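Local coordinates for alpha-1,3-glucanase (Paenibacillus glycanilyticus, PDB 6K0P), which hydrolyses alpha-1,3-glucan, acting as a family 87 glycoside hydrolase on the alpha-1,3-glucosidic linkages of the polysaccharide, at residues 225-230 with 255-260; 230-235 with 264-269; 291-296 with 308-313; 314-319 with 338-343. The protein carries 1 engineered substitution. All coordinates share one frame; numbering follows the deposited sequence.

How the contacts relate
All four contacts belong to the parallel beta-helix of the catalytic domain, and each joins one coil to the next. Contacts 1 and 2 link the same two coils: strands 224-227 and 233-236 follow each other in the chain, as do 256-259 and 267-269, so the segments alternate, with centres about 9 Å apart. Contacts 3 and 4 come later in the chain, in series with the first two; their centres lie about 8 Å apart, while those of contacts 1 and 4 are about 18 Å apart. Ile-259 and Ile-268 of the first pair meet inside the helix, and residues 291-296 touch contacts 1, 2 and 4. The stack thus advances coil by coil, with one of the three bound glycans at Trp-311 of contact 3.

Contact 1 (225-230 with 255-260); sequences IFLYGR and VGFNIS
Phe-226 and Asn-258 illustrate how equivalent positions on successive coils stack their side chains in register. From its CB, the phenylalanine runs alongside the asparagine, both pointing the same way. CB and CG lie near Asn-258 O, Phe-226 CB at 4.0 Å from it. Further out, CD2 meets Asn-258 CB at 3.7 Å, and CE2 reaches the amide carbon, Asn-258 CG, at 3.3 Å. CZ, at the tip, ends 3.7 Å from Asn-258 ND2. The asparagine CG lies anti to its backbone N (chi1 -173°), which brings the amide up beside the CE2 rim of the ring, the two planes 23° apart. Asn-258 CB makes a CH-pi contact over the ring face, 3.8 Å from the centroid, while Ser-260 OG comes up at the ring edge.

The other face of the sheet is apolar. Ile-225 CB packs against Phe-257 CD1 at 3.8 Å, and Leu-227 continues the row onto Ile-259; Ile-225 also rests on Leu-200 of helix 196-204. Between the two faces, four backbone hydrogen bonds join the strands, from Ile-225 N to Gly-256 O through to Ser-260 N to Leu-227 O, the last 2.9 Å long. Strand 286-289 pairs with 256-259 on its far edge. Parallel pairing in register, with side chains at equivalent positions aligned from coil to coil, is the hallmark of the parallel beta-helix of the pectate-lyase-like clan.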
loop_
_atom_site.group_PDB
_atom_site.type_symbol
_atom_site.label_atom_id
_atom_site.label_comp_id
_atom_site.label_asym_id
_atom_site.label_seq_id
_atom_site.Cartn_x
_atom_site.Cartn_y
_atom_site.Cartn_z
ATOM N N ILE A 225 4.242 18.546 -15.220
ATOM C CA ILE A 225 3.270 19.220 -16.068
ATOM C C ILE A 225 2.362 20.049 -15.172
ATOM O O ILE A 225 1.633 19.505 -14.329
ATOM C CB ILE A 225 2.486 18.201 -16.907
ATOM C CG1 ILE A 225 3.434 17.525 -17.899
ATOM C CG2 ILE A 225 1.371 18.890 -17.659
ATOM C CD1 ILE A 225 2.892 16.246 -18.499
ATOM N N PHE A 226 2.402 21.373 -15.348
ATOM C CA PHE A 226 1.698 22.284 -14.457
ATOM C C PHE A 226 0.286 22.559 -14.949
ATOM O O PHE A 226 0.066 22.836 -16.140
ATOM C CB PHE A 226 2.488 23.582 -14.269
ATOM C CG PHE A 226 3.614 23.428 -13.300
ATOM C CD1 PHE A 226 4.827 22.908 -13.716
ATOM C CD2 PHE A 226 3.434 23.718 -11.954
ATOM C CE1 PHE A 226 5.865 22.716 -12.818
ATOM C CE2 PHE A 226 4.460 23.537 -11.054
ATOM C CZ PHE A 226 5.681 23.022 -11.480
ATOM N N LEU A 227 -0.668 22.467 -14.029
ATOM C CA LEU A 227 -2.063 22.775 -14.301
ATOM C C LEU A 227 -2.355 24.103 -13.627
ATOM O O LEU A 227 -2.138 24.252 -12.418
ATOM C CB LEU A 227 -2.995 21.683 -13.767
ATOM C CG LEU A 227 -2.711 20.257 -14.251
ATOM C CD1 LEU A 227 -3.881 19.328 -13.875
ATOM C CD2 LEU A 227 -2.464 20.236 -15.742
ATOM N N TYR A 228 -2.800 25.070 -14.417
ATOM C CA TYR A 228 -3.080 26.416 -13.934
ATOM C C TYR A 228 -4.111 27.031 -14.873
ATOM O O TYR A 228 -4.648 26.352 -15.755
ATOM C CB TYR A 228 -1.787 27.236 -13.785
ATOM C CG TYR A 228 -0.990 27.411 -15.065
ATOM C CD1 TYR A 228 -0.195 26.384 -15.558
ATOM C CD2 TYR A 228 -1.025 28.608 -15.770
ATOM C CE1 TYR A 228 0.537 26.541 -16.733
ATOM C CE2 TYR A 228 -0.290 28.779 -16.936
ATOM C CZ TYR A 228 0.488 27.745 -17.411
ATOM O OH TYR A 228 1.220 27.899 -18.563
ATOM N N GLY A 229 -4.396 28.316 -14.680
ATOM C CA GLY A 229 -5.429 28.975 -15.458
ATOM C C GLY A 229 -6.799 28.775 -14.844
ATOM O O GLY A 229 -7.402 29.719 -14.328
ATOM N N ARG A 230 -7.296 27.540 -14.888
ATOM C CA ARG A 230 -8.603 27.206 -14.339
ATOM C C ARG A 230 -8.670 25.700 -14.133
ATOM O O ARG A 230 -7.762 24.960 -14.531
ATOM C CB ARG A 230 -9.731 27.673 -15.272
ATOM C CG ARG A 230 -9.755 26.982 -16.619
ATOM C CD ARG A 230 -10.778 27.662 -17.538
ATOM N NE ARG A 230 -11.000 26.930 -18.784
ATOM C CZ ARG A 230 -10.266 27.082 -19.878
ATOM N NH1 ARG A 230 -9.245 27.933 -19.887
ATOM N NH2 ARG A 230 -10.555 26.385 -20.969
ATOM N N VAL A 255 8.613 13.561 -12.416
ATOM C CA VAL A 255 7.723 13.860 -13.527
ATOM C C VAL A 255 6.295 13.589 -13.087
ATOM O O VAL A 255 6.047 12.929 -12.075
ATOM C CB VAL A 255 8.081 13.057 -14.799
ATOM C CG1 VAL A 255 9.516 13.369 -15.219
ATOM C CG2 VAL A 255 7.894 11.561 -14.558
ATOM N N GLY A 256 5.345 14.139 -13.840
ATOM C CA GLY A 256 3.948 13.958 -13.507
ATOM C C GLY A 256 3.206 15.268 -13.608
ATOM O O GLY A 256 3.460 16.043 -14.532
ATOM N N PHE A 257 2.300 15.526 -12.671
ATOM C CA PHE A 257 1.505 16.747 -12.672
ATOM C C PHE A 257 1.755 17.543 -11.402
ATOM O O PHE A 257 2.076 16.991 -10.347
ATOM C CB PHE A 257 0.006 16.438 -12.787
ATOM C CG PHE A 257 -0.373 15.822 -14.104
ATOM C CD1 PHE A 257 -0.488 16.597 -15.245
ATOM C CD2 PHE A 257 -0.572 14.453 -14.202
ATOM C CE1 PHE A 257 -0.808 16.020 -16.462
ATOM C CE2 PHE A 257 -0.902 13.875 -15.408
ATOM C CZ PHE A 257 -1.021 14.655 -16.541
ATOM N N ASN A 258 1.618 18.862 -11.521
ATOM C CA ASN A 258 1.677 19.754 -10.375
ATOM C C ASN A 258 0.530 20.743 -10.533
ATOM O O ASN A 258 0.486 21.493 -11.514
ATOM C CB ASN A 258 3.036 20.471 -10.307
ATOM C CG ASN A 258 3.213 21.281 -9.033
ATOM O OD1 ASN A 258 2.272 21.912 -8.556
ATOM N ND2 ASN A 258 4.430 21.281 -8.482
ATOM N N ILE A 259 -0.411 20.710 -9.595
ATOM C CA ILE A 259 -1.674 21.434 -9.701
ATOM C C ILE A 259 -1.562 22.723 -8.892
ATOM O O ILE A 259 -1.529 22.688 -7.656
ATOM C CB ILE A 259 -2.842 20.571 -9.207
ATOM C CG1 ILE A 259 -2.824 19.201 -9.907
ATOM C CG2 ILE A 259 -4.172 21.301 -9.438
ATOM C CD1 ILE A 259 -3.940 18.257 -9.462
ATOM N N SER A 260 -1.489 23.856 -9.588
ATOM C CA SER A 260 -1.468 25.161 -8.944
ATOM C C SER A 260 -2.867 25.537 -8.456
ATOM O O SER A 260 -3.872 24.959 -8.872
ATOM C CB SER A 260 -0.961 26.218 -9.924
ATOM O OG SER A 260 0.346 25.888 -10.378
#

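Contact 2 (230-235 with 264-269); sequences RATEIV and NGSTIR
Arg-269, Ile-234 and Val-235 bury the most surface here, and the arginine shows how a long charged side chain can serve as a flat lid on its neighbour. Its CG stands between the backbone N and the carbonyl carbon (chi1 66°), and from there the chain runs extended to NE. That course lays the guanidinium across the valine methyls: Val-235 CG1 sits over the centre of one face, 3.8 Å from Arg-269 CZ, and Val-235 CG2 is as close to NE. At the guanidinium edge, in its plane, a water accepts from Arg-269 NE at 2.8 Å and donates to Glu-233 OE1 at 2.7 Å. Arginine and glutamate are therefore joined through water, their charged atoms staying out of direct contact; Glu-233 OE1 is also bonded to Tyr-187 OH.

Ile-234 points to the opposite side of the sheet. Its CD1 approaches Ile-268 CG1 at 4.3 Å, and Phe-257 of strand 256-259 packs against both isoleucines in the interior. Ile-234 also takes part in the backbone ladder, its N bonding to Thr-267 O at 2.8 Å and its O accepting from Arg-269 N. Ahead of the strands the ladder begins with a side chain: Thr-232 N donates to Ser-266 OG at 2.9 Å, an oxygen also bonded to Ala-263 O. Isoleucines stacked inward, with a largely polar outer face in which Val-235 is covered by the arginine, fit the wall of a parallel beta-helix.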
loop_
_atom_site.group_PDB
_atom_site.type_symbol
_atom_site.label_atom_id
_atom_site.label_comp_id
_atom_site.label_asym_id
_atom_site.label_seq_id
_atom_site.Cartn_x
_atom_site.Cartn_y
_atom_site.Cartn_z
ATOM N N ARG A 230 -7.296 27.540 -14.888
ATOM C CA ARG A 230 -8.603 27.206 -14.339
ATOM C C ARG A 230 -8.670 25.700 -14.133
ATOM O O ARG A 230 -7.762 24.960 -14.531
ATOM C CB ARG A 230 -9.731 27.673 -15.272
ATOM C CG ARG A 230 -9.755 26.982 -16.619
ATOM C CD ARG A 230 -10.778 27.662 -17.538
ATOM N NE ARG A 230 -11.000 26.930 -18.784
ATOM C CZ ARG A 230 -10.266 27.082 -19.878
ATOM N NH1 ARG A 230 -9.245 27.933 -19.887
ATOM N NH2 ARG A 230 -10.555 26.385 -20.969
ATOM N N ALA A 231 -9.758 25.256 -13.501
ATOM C CA ALA A 231 -9.983 23.829 -13.308
ATOM C C ALA A 231 -9.893 23.112 -14.648
ATOM O O ALA A 231 -10.463 23.559 -15.648
ATOM C CB ALA A 231 -11.361 23.598 -12.682
ATOM N N THR A 232 -9.163 21.998 -14.663
ATOM C CA THR A 232 -8.799 21.285 -15.881
ATOM C C THR A 232 -9.211 19.829 -15.735
ATOM O O THR A 232 -9.015 19.228 -14.676
ATOM C CB THR A 232 -7.273 21.320 -16.033
ATOM O OG1 THR A 232 -6.818 22.682 -16.021
ATOM C CG2 THR A 232 -6.813 20.641 -17.315
ATOM N N GLU A 233 -9.778 19.256 -16.791
ATOM C CA GLU A 233 -10.027 17.820 -16.849
ATOM C C GLU A 233 -8.948 17.176 -17.708
ATOM O O GLU A 233 -8.670 17.640 -18.819
ATOM C CB GLU A 233 -11.397 17.543 -17.459
ATOM C CG GLU A 233 -12.553 18.056 -16.632
ATOM C CD GLU A 233 -13.886 17.758 -17.269
ATOM O OE1 GLU A 233 -14.038 16.662 -17.847
ATOM O OE2 GLU A 233 -14.782 18.627 -17.196
ATOM N N ILE A 234 -8.327 16.119 -17.189
ATOM C CA ILE A 234 -7.389 15.297 -17.943
ATOM C C ILE A 234 -7.983 13.899 -17.980
ATOM O O ILE A 234 -8.156 13.271 -16.929
ATOM C CB ILE A 234 -5.991 15.310 -17.310
ATOM C CG1 ILE A 234 -5.464 16.746 -17.276
ATOM C CG2 ILE A 234 -5.028 14.400 -18.084
ATOM C CD1 ILE A 234 -4.107 16.888 -16.682
ATOM N N VAL A 235 -8.339 13.433 -19.174
ATOM C CA VAL A 235 -9.111 12.206 -19.352
ATOM C C VAL A 235 -8.349 11.292 -20.299
ATOM O O VAL A 235 -8.011 11.697 -21.417
ATOM C CB VAL A 235 -10.507 12.505 -19.932
ATOM C CG1 VAL A 235 -11.295 11.221 -20.092
ATOM C CG2 VAL A 235 -11.263 13.526 -19.054
ATOM N N ASN A 264 -7.420 24.380 -8.876
ATOM C CA ASN A 264 -8.292 23.688 -7.940
ATOM C C ASN A 264 -9.585 23.316 -8.656
ATOM O O ASN A 264 -10.038 24.027 -9.560
ATOM C CB ASN A 264 -8.604 24.594 -6.747
ATOM C CG ASN A 264 -7.445 24.674 -5.750
ATOM O OD1 ASN A 264 -6.533 23.836 -5.756
ATOM N ND2 ASN A 264 -7.486 25.678 -4.881
ATOM N N GLY A 265 -10.157 22.168 -8.290
ATOM C CA GLY A 265 -11.338 21.677 -8.970
ATOM C C GLY A 265 -11.063 20.803 -10.179
ATOM O O GLY A 265 -12.016 20.375 -10.840
ATOM N N SER A 266 -9.799 20.538 -10.492
ATOM C CA SER A 266 -9.424 19.716 -11.636
ATOM C C SER A 266 -9.760 18.244 -11.402
ATOM O O SER A 266 -9.999 17.794 -10.280
ATOM C CB SER A 266 -7.922 19.845 -11.904
ATOM O OG SER A 266 -7.589 21.147 -12.371
ATOM N N THR A 267 -9.755 17.487 -12.498
ATOM C CA THR A 267 -9.983 16.051 -12.476
ATOM C C THR A 267 -8.928 15.393 -13.346
ATOM O O THR A 267 -8.682 15.845 -14.467
ATOM C CB THR A 267 -11.367 15.716 -13.040
ATOM O OG1 THR A 267 -12.378 16.334 -12.227
ATOM C CG2 THR A 267 -11.584 14.210 -13.064
ATOM N N ILE A 268 -8.290 14.346 -12.826
ATOM C CA ILE A 268 -7.389 13.506 -13.607
ATOM C C ILE A 268 -7.937 12.093 -13.531
ATOM O O ILE A 268 -8.106 11.553 -12.428
ATOM C CB ILE A 268 -5.954 13.554 -13.057
ATOM C CG1 ILE A 268 -5.427 14.993 -13.050
ATOM C CG2 ILE A 268 -5.038 12.648 -13.873
ATOM C CD1 ILE A 268 -4.069 15.154 -12.380
ATOM N N ARG A 269 -8.222 11.484 -14.685
ATOM C CA ARG A 269 -8.880 10.183 -14.631
ATOM C C ARG A 269 -8.542 9.283 -15.811
ATOM O O ARG A 269 -8.210 9.747 -16.906
ATOM C CB ARG A 269 -10.405 10.309 -14.505
ATOM C CG ARG A 269 -11.092 10.931 -15.727
ATOM C CD ARG A 269 -12.599 10.980 -15.486
ATOM N NE ARG A 269 -13.354 11.800 -16.429
ATOM C CZ ARG A 269 -14.014 11.314 -17.472
ATOM N NH1 ARG A 269 -13.988 10.011 -17.723
ATOM N NH2 ARG A 269 -14.707 12.130 -18.267
HETATM O O HOH W 1 -13.840 14.532 -16.272
#

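Contact 3 (291-296 with 308-313); sequences NGMQNV and CLYWGV. With GLC (alpha-D-glucopyranose), chain B; GLC (alpha-D-glucopyranose), chain C.
Met-293 and Tyr-310 meet because their torsions send them towards each other from opposite directions. The methionine CG is set between its backbone N and carbonyl carbon (chi1 79°), after which the chain is extended; the tyrosine CG lies anti to its own N (chi1 -177°). Met-293 CE thereby comes over the phenol face, 3.9 Å from the ring centroid, as a CH-pi contact. The sulfur sits obliquely in a Met-aromatic contact, and Met-293 CG reaches Tyr-310 OH at 3.4 Å. That buried hydroxyl is held by Gly-290 O and Ser-315 OG.

The segments are tied directly by Gly-292 N to Val-313 O at 2.8 Å. Beside it Asn-291 OD1 packs on Val-313 CG2 at 3.5 Å, and a water bonded to Trp-311 O at 2.9 Å donates weakly to the same amide oxygen.

Trp-311 turns to the other side, into the sugar pocket. One indole face carries O4 of the chain B glucose, 3.4 Å from Trp-311 CE3, and C1 of the chain C glucose, while Lys-286 makes a cation-pi contact with the indole. Neighbouring residues of one strand thus face opposite ways: Tyr-310 inward, its ring against methionine and its hydroxyl hydrogen-bonded, and Trp-311 outward as an aromatic platform for the disaccharide.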
loop_
_atom_site.group_PDB
_atom_site.type_symbol
_atom_site.label_atom_id
_atom_site.label_comp_id
_atom_site.label_asym_id
_atom_site.label_seq_id
_atom_site.Cartn_x
_atom_site.Cartn_y
_atom_site.Cartn_z
ATOM N N ASN A 291 0.154 21.134 -3.489
ATOM C CA ASN A 291 0.190 21.664 -2.133
ATOM C C ASN A 291 -0.971 22.624 -1.927
ATOM O O ASN A 291 -1.164 23.569 -2.699
ATOM C CB ASN A 291 1.519 22.373 -1.876
ATOM C CG ASN A 291 2.666 21.399 -1.665
ATOM O OD1 ASN A 291 2.457 20.239 -1.305
ATOM N ND2 ASN A 291 3.889 21.870 -1.887
ATOM N N GLY A 292 -1.763 22.355 -0.890
ATOM C CA GLY A 292 -2.932 23.157 -0.602
ATOM C C GLY A 292 -4.097 22.974 -1.546
ATOM O O GLY A 292 -5.062 23.738 -1.461
ATOM N N MET A 293 -4.051 21.988 -2.445
ATOM C CA MET A 293 -5.094 21.878 -3.457
ATOM C C MET A 293 -6.453 21.570 -2.839
ATOM O O MET A 293 -6.560 20.948 -1.774
ATOM C CB MET A 293 -4.742 20.833 -4.523
ATOM C CG MET A 293 -4.992 19.392 -4.106
ATOM S SD MET A 293 -4.378 18.263 -5.374
ATOM C CE MET A 293 -5.084 16.708 -4.815
ATOM N N GLN A 294 -7.501 22.013 -3.533
ATOM C CA GLN A 294 -8.877 21.882 -3.081
ATOM C C GLN A 294 -9.723 21.335 -4.214
ATOM O O GLN A 294 -9.500 21.677 -5.380
ATOM C CB GLN A 294 -9.460 23.254 -2.650
ATOM C CG GLN A 294 -8.543 24.068 -1.715
ATOM C CD GLN A 294 -8.613 23.623 -0.258
ATOM O OE1 GLN A 294 -9.701 23.533 0.326
ATOM N NE2 GLN A 294 -7.449 23.364 0.339
ATOM N N ASN A 295 -10.686 20.477 -3.871
ATOM C CA ASN A 295 -11.748 20.058 -4.790
ATOM C C ASN A 295 -11.226 19.305 -6.016
ATOM O O ASN A 295 -11.883 19.288 -7.061
ATOM C CB ASN A 295 -12.633 21.237 -5.215
ATOM C CG ASN A 295 -13.293 21.918 -4.039
ATOM O OD1 ASN A 295 -13.035 23.092 -3.759
ATOM N ND2 ASN A 295 -14.142 21.188 -3.340
ATOM N N VAL A 296 -10.061 18.669 -5.907
ATOM C CA VAL A 296 -9.462 17.934 -7.022
ATOM C C VAL A 296 -9.899 16.477 -6.940
ATOM O O VAL A 296 -9.983 15.906 -5.847
ATOM C CB VAL A 296 -7.924 18.064 -6.985
ATOM C CG1 VAL A 296 -7.252 17.098 -7.965
ATOM C CG2 VAL A 296 -7.497 19.512 -7.278
ATOM N N CYS A 308 5.720 8.463 -4.349
ATOM C CA CYS A 308 4.348 8.415 -3.854
ATOM C C CYS A 308 3.398 8.731 -4.995
ATOM O O CYS A 308 3.795 9.323 -6.005
ATOM C CB CYS A 308 4.062 9.487 -2.787
ATOM S SG CYS A 308 5.268 9.602 -1.461
ATOM N N LEU A 309 2.117 8.384 -4.801
ATOM C CA LEU A 309 1.076 8.968 -5.646
ATOM C C LEU A 309 0.850 10.428 -5.282
ATOM O O LEU A 309 0.906 11.307 -6.147
ATOM C CB LEU A 309 -0.236 8.178 -5.555
ATOM C CG LEU A 309 -1.454 8.879 -6.195
ATOM C CD1 LEU A 309 -1.183 9.282 -7.654
ATOM C CD2 LEU A 309 -2.719 8.013 -6.114
ATOM N N TYR A 310 0.606 10.709 -4.002
ATOM C CA TYR A 310 0.244 12.057 -3.586
ATOM C C TYR A 310 0.577 12.239 -2.112
ATOM O O TYR A 310 0.349 11.334 -1.298
ATOM C CB TYR A 310 -1.248 12.328 -3.819
ATOM C CG TYR A 310 -1.634 13.743 -3.465
ATOM C CD1 TYR A 310 -1.212 14.810 -4.249
ATOM C CD2 TYR A 310 -2.388 14.016 -2.333
ATOM C CE1 TYR A 310 -1.544 16.118 -3.924
ATOM C CE2 TYR A 310 -2.737 15.317 -2.013
ATOM C CZ TYR A 310 -2.303 16.360 -2.803
ATOM O OH TYR A 310 -2.625 17.658 -2.459
ATOM N N TRP A 311 1.097 13.427 -1.781
ATOM C CA TRP A 311 1.482 13.805 -0.421
ATOM C C TRP A 311 0.853 15.173 -0.187
ATOM O O TRP A 311 1.443 16.200 -0.539
ATOM C CB TRP A 311 2.997 13.854 -0.308
ATOM C CG TRP A 311 3.522 14.108 1.073
ATOM C CD1 TRP A 311 3.522 15.300 1.753
ATOM C CD2 TRP A 311 4.153 13.156 1.929
ATOM N NE1 TRP A 311 4.108 15.137 2.989
ATOM C CE2 TRP A 311 4.499 13.830 3.124
ATOM C CE3 TRP A 311 4.444 11.792 1.812
ATOM C CZ2 TRP A 311 5.133 13.187 4.186
ATOM C CZ3 TRP A 311 5.078 11.155 2.862
ATOM C CH2 TRP A 311 5.413 11.853 4.041
ATOM N N GLY A 312 -0.342 15.177 0.402
ATOM C CA GLY A 312 -1.073 16.420 0.576
ATOM C C GLY A 312 -0.524 17.241 1.724
ATOM O O GLY A 312 -0.056 16.712 2.728
ATOM N N VAL A 313 -0.565 18.562 1.547
ATOM C CA VAL A 313 -0.136 19.528 2.554
ATOM C C VAL A 313 -1.226 20.590 2.624
ATOM O O VAL A 313 -1.358 21.406 1.705
ATOM C CB VAL A 313 1.218 20.163 2.204
ATOM C CG1 VAL A 313 1.645 21.110 3.308
ATOM C CG2 VAL A 313 2.275 19.080 1.961
HETATM C C1 GLC B . 9.950 11.629 4.185
HETATM C C2 GLC B . 9.947 13.133 3.997
HETATM C C3 GLC B . 8.727 13.535 3.201
HETATM C C4 GLC B . 8.658 12.747 1.898
HETATM C C5 GLC B . 8.636 11.275 2.208
HETATM C C6 GLC B . 8.727 10.407 0.962
HETATM O O1 GLC B . 8.896 11.352 5.043
HETATM O O2 GLC B . 9.993 13.731 5.297
HETATM O O3 GLC B . 8.902 14.884 2.807
HETATM O O4 GLC B . 7.499 13.062 1.169
HETATM O O5 GLC B . 9.755 10.961 2.975
HETATM O O6 GLC B . 9.816 10.683 0.127
HETATM C C1 GLC C . 7.669 15.692 2.915
HETATM C C2 GLC C . 7.905 17.063 2.290
HETATM C C3 GLC C . 8.775 17.887 3.233
HETATM C C4 GLC C . 8.148 17.946 4.625
HETATM C C5 GLC C . 7.869 16.525 5.121
HETATM C C6 GLC C . 7.205 16.486 6.498
HETATM O O2 GLC C . 8.561 16.899 1.048
HETATM O O3 GLC C . 8.975 19.185 2.714
HETATM O O4 GLC C . 9.027 18.609 5.509
HETATM O O5 GLC C . 7.050 15.847 4.183
HETATM O O6 GLC C . 5.996 17.220 6.489
HETATM O O HOH W 2 1.023 18.071 -2.752
HETATM O O HOH W 3 4.095 17.349 -0.839
#

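Contact 4 (314-319 with 338-343); sequences NSSYNT and GSSYNV
Asn-342 OD1 is gripped twice by Asn-318: the backbone N donates at 2.9 Å and the side-chain ND2 at 3.1 Å, the latter lying in the carbonyl plane of the acceptor. The two side chains point the same way, with amide planes 12° apart. Asn-342 ND2 is used as well, giving a 2.9 Å bond to Ser-315 O and another to Asn-373 OD1 on the following coil, while Asn-318 reaches back to Met-293 O and Val-296 N.

Serine hydroxyls accept backbone N-H groups alongside, in both directions. Ser-315 N donates to Ser-339 OG at 3.0 Å, a hydroxyl also hydrogen-bonded to Thr-336 O, and Ser-340 N to Ser-316 OG. On the outer side Tyr-341 CB lies over the Tyr-317 ring in a CH-pi contact, 4.0 Å from its centroid; the rings are nearly parallel but slid apart, barely overlapping. Two matching turns are thus stacked through an asparagine ladder, whose amides satisfy buried backbone groups at the bends and hold their own planes fixed.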
loop_
_atom_site.group_PDB
_atom_site.type_symbol
_atom_site.label_atom_id
_atom_site.label_comp_id
_atom_site.label_asym_id
_atom_site.label_seq_id
_atom_site.Cartn_x
_atom_site.Cartn_y
_atom_site.Cartn_z
ATOM N N ASN A 314 -2.008 20.577 3.703
ATOM C CA ASN A 314 -3.173 21.455 3.830
ATOM C C ASN A 314 -4.068 21.372 2.595
ATOM O O ASN A 314 -4.543 22.378 2.060
ATOM C CB ASN A 314 -2.771 22.898 4.153
ATOM C CG ASN A 314 -3.923 23.699 4.717
ATOM O OD1 ASN A 314 -4.884 23.133 5.235
ATOM N ND2 ASN A 314 -3.843 25.019 4.601
ATOM N N SER A 315 -4.300 20.143 2.143
ATOM C CA SER A 315 -5.084 19.853 0.954
ATOM C C SER A 315 -6.426 19.300 1.400
ATOM O O SER A 315 -6.469 18.298 2.122
ATOM C CB SER A 315 -4.351 18.829 0.085
ATOM O OG SER A 315 -3.059 19.313 -0.245
ATOM N N SER A 316 -7.512 19.934 0.963
ATOM C CA SER A 316 -8.827 19.639 1.510
ATOM C C SER A 316 -9.874 19.454 0.425
ATOM O O SER A 316 -9.753 19.985 -0.687
ATOM C CB SER A 316 -9.263 20.742 2.489
ATOM O OG SER A 316 -8.404 20.720 3.617
ATOM N N TYR A 317 -10.908 18.681 0.765
ATOM C CA TYR A 317 -12.077 18.498 -0.100
ATOM C C TYR A 317 -11.717 17.801 -1.408
ATOM O O TYR A 317 -12.373 18.007 -2.435
ATOM C CB TYR A 317 -12.822 19.813 -0.373
ATOM C CG TYR A 317 -13.254 20.538 0.875
ATOM C CD1 TYR A 317 -14.407 20.161 1.545
ATOM C CD2 TYR A 317 -12.500 21.592 1.389
ATOM C CE1 TYR A 317 -14.812 20.824 2.689
ATOM C CE2 TYR A 317 -12.893 22.254 2.541
ATOM C CZ TYR A 317 -14.047 21.860 3.178
ATOM O OH TYR A 317 -14.443 22.521 4.319
ATOM N N ASN A 318 -10.678 16.979 -1.392
ATOM C CA ASN A 318 -10.255 16.247 -2.576
ATOM C C ASN A 318 -10.805 14.830 -2.548
ATOM O O ASN A 318 -11.195 14.307 -1.501
ATOM C CB ASN A 318 -8.728 16.221 -2.672
ATOM C CG ASN A 318 -8.142 17.608 -2.653
ATOM O OD1 ASN A 318 -8.332 18.378 -3.598
ATOM N ND2 ASN A 318 -7.460 17.956 -1.569
ATOM N N THR A 319 -10.827 14.205 -3.722
ATOM C CA THR A 319 -11.361 12.857 -3.879
ATOM C C THR A 319 -10.342 12.025 -4.639
ATOM O O THR A 319 -9.972 12.375 -5.763
ATOM C CB THR A 319 -12.697 12.875 -4.626
ATOM O OG1 THR A 319 -13.663 13.606 -3.855
ATOM C CG2 THR A 319 -13.209 11.456 -4.851
ATOM N N GLY A 338 -2.987 19.806 8.048
ATOM C CA GLY A 338 -4.236 20.517 7.899
ATOM C C GLY A 338 -5.204 19.897 6.917
ATOM O O GLY A 338 -6.366 20.317 6.869
ATOM N N SER A 339 -4.766 18.906 6.144
ATOM C CA SER A 339 -5.622 18.295 5.134
ATOM C C SER A 339 -6.897 17.743 5.747
ATOM O O SER A 339 -6.851 16.860 6.617
ATOM C CB SER A 339 -4.852 17.187 4.419
ATOM O OG SER A 339 -3.699 17.708 3.776
ATOM N N SER A 340 -8.046 18.227 5.264
ATOM C CA SER A 340 -9.329 17.941 5.885
ATOM C C SER A 340 -10.402 17.656 4.845
ATOM O O SER A 340 -10.326 18.110 3.699
ATOM C CB SER A 340 -9.764 19.119 6.765
ATOM O OG SER A 340 -8.845 19.295 7.829
ATOM N N TYR A 341 -11.413 16.891 5.262
ATOM C CA TYR A 341 -12.615 16.666 4.458
ATOM C C TYR A 341 -12.307 16.006 3.117
ATOM O O TYR A 341 -13.011 16.229 2.126
ATOM C CB TYR A 341 -13.443 17.946 4.284
ATOM C CG TYR A 341 -13.785 18.572 5.614
ATOM C CD1 TYR A 341 -14.689 17.955 6.470
ATOM C CD2 TYR A 341 -13.184 19.755 6.026
ATOM C CE1 TYR A 341 -14.995 18.505 7.698
ATOM C CE2 TYR A 341 -13.488 20.317 7.256
ATOM C CZ TYR A 341 -14.390 19.681 8.077
ATOM O OH TYR A 341 -14.699 20.233 9.303
ATOM N N ASN A 342 -11.263 15.183 3.077
ATOM C CA ASN A 342 -10.928 14.449 1.867
ATOM C C ASN A 342 -11.646 13.110 1.838
ATOM O O ASN A 342 -11.942 12.507 2.878
ATOM C CB ASN A 342 -9.421 14.231 1.769
ATOM C CG ASN A 342 -8.663 15.533 1.648
ATOM O OD1 ASN A 342 -8.664 16.166 0.589
ATOM N ND2 ASN A 342 -8.031 15.955 2.733
ATOM N N VAL A 343 -11.905 12.638 0.625
ATOM C CA VAL A 343 -12.537 11.353 0.370
ATOM C C VAL A 343 -11.491 10.474 -0.305
ATOM O O VAL A 343 -11.150 10.686 -1.474
ATOM C CB VAL A 343 -13.783 11.526 -0.507
ATOM C CG1 VAL A 343 -14.352 10.175 -0.929
ATOM C CG2 VAL A 343 -14.832 12.338 0.259
HETATM O O HOH W 4 -6.930 23.187 7.088
HETATM O O HOH W 5 -14.050 15.483 -0.682
#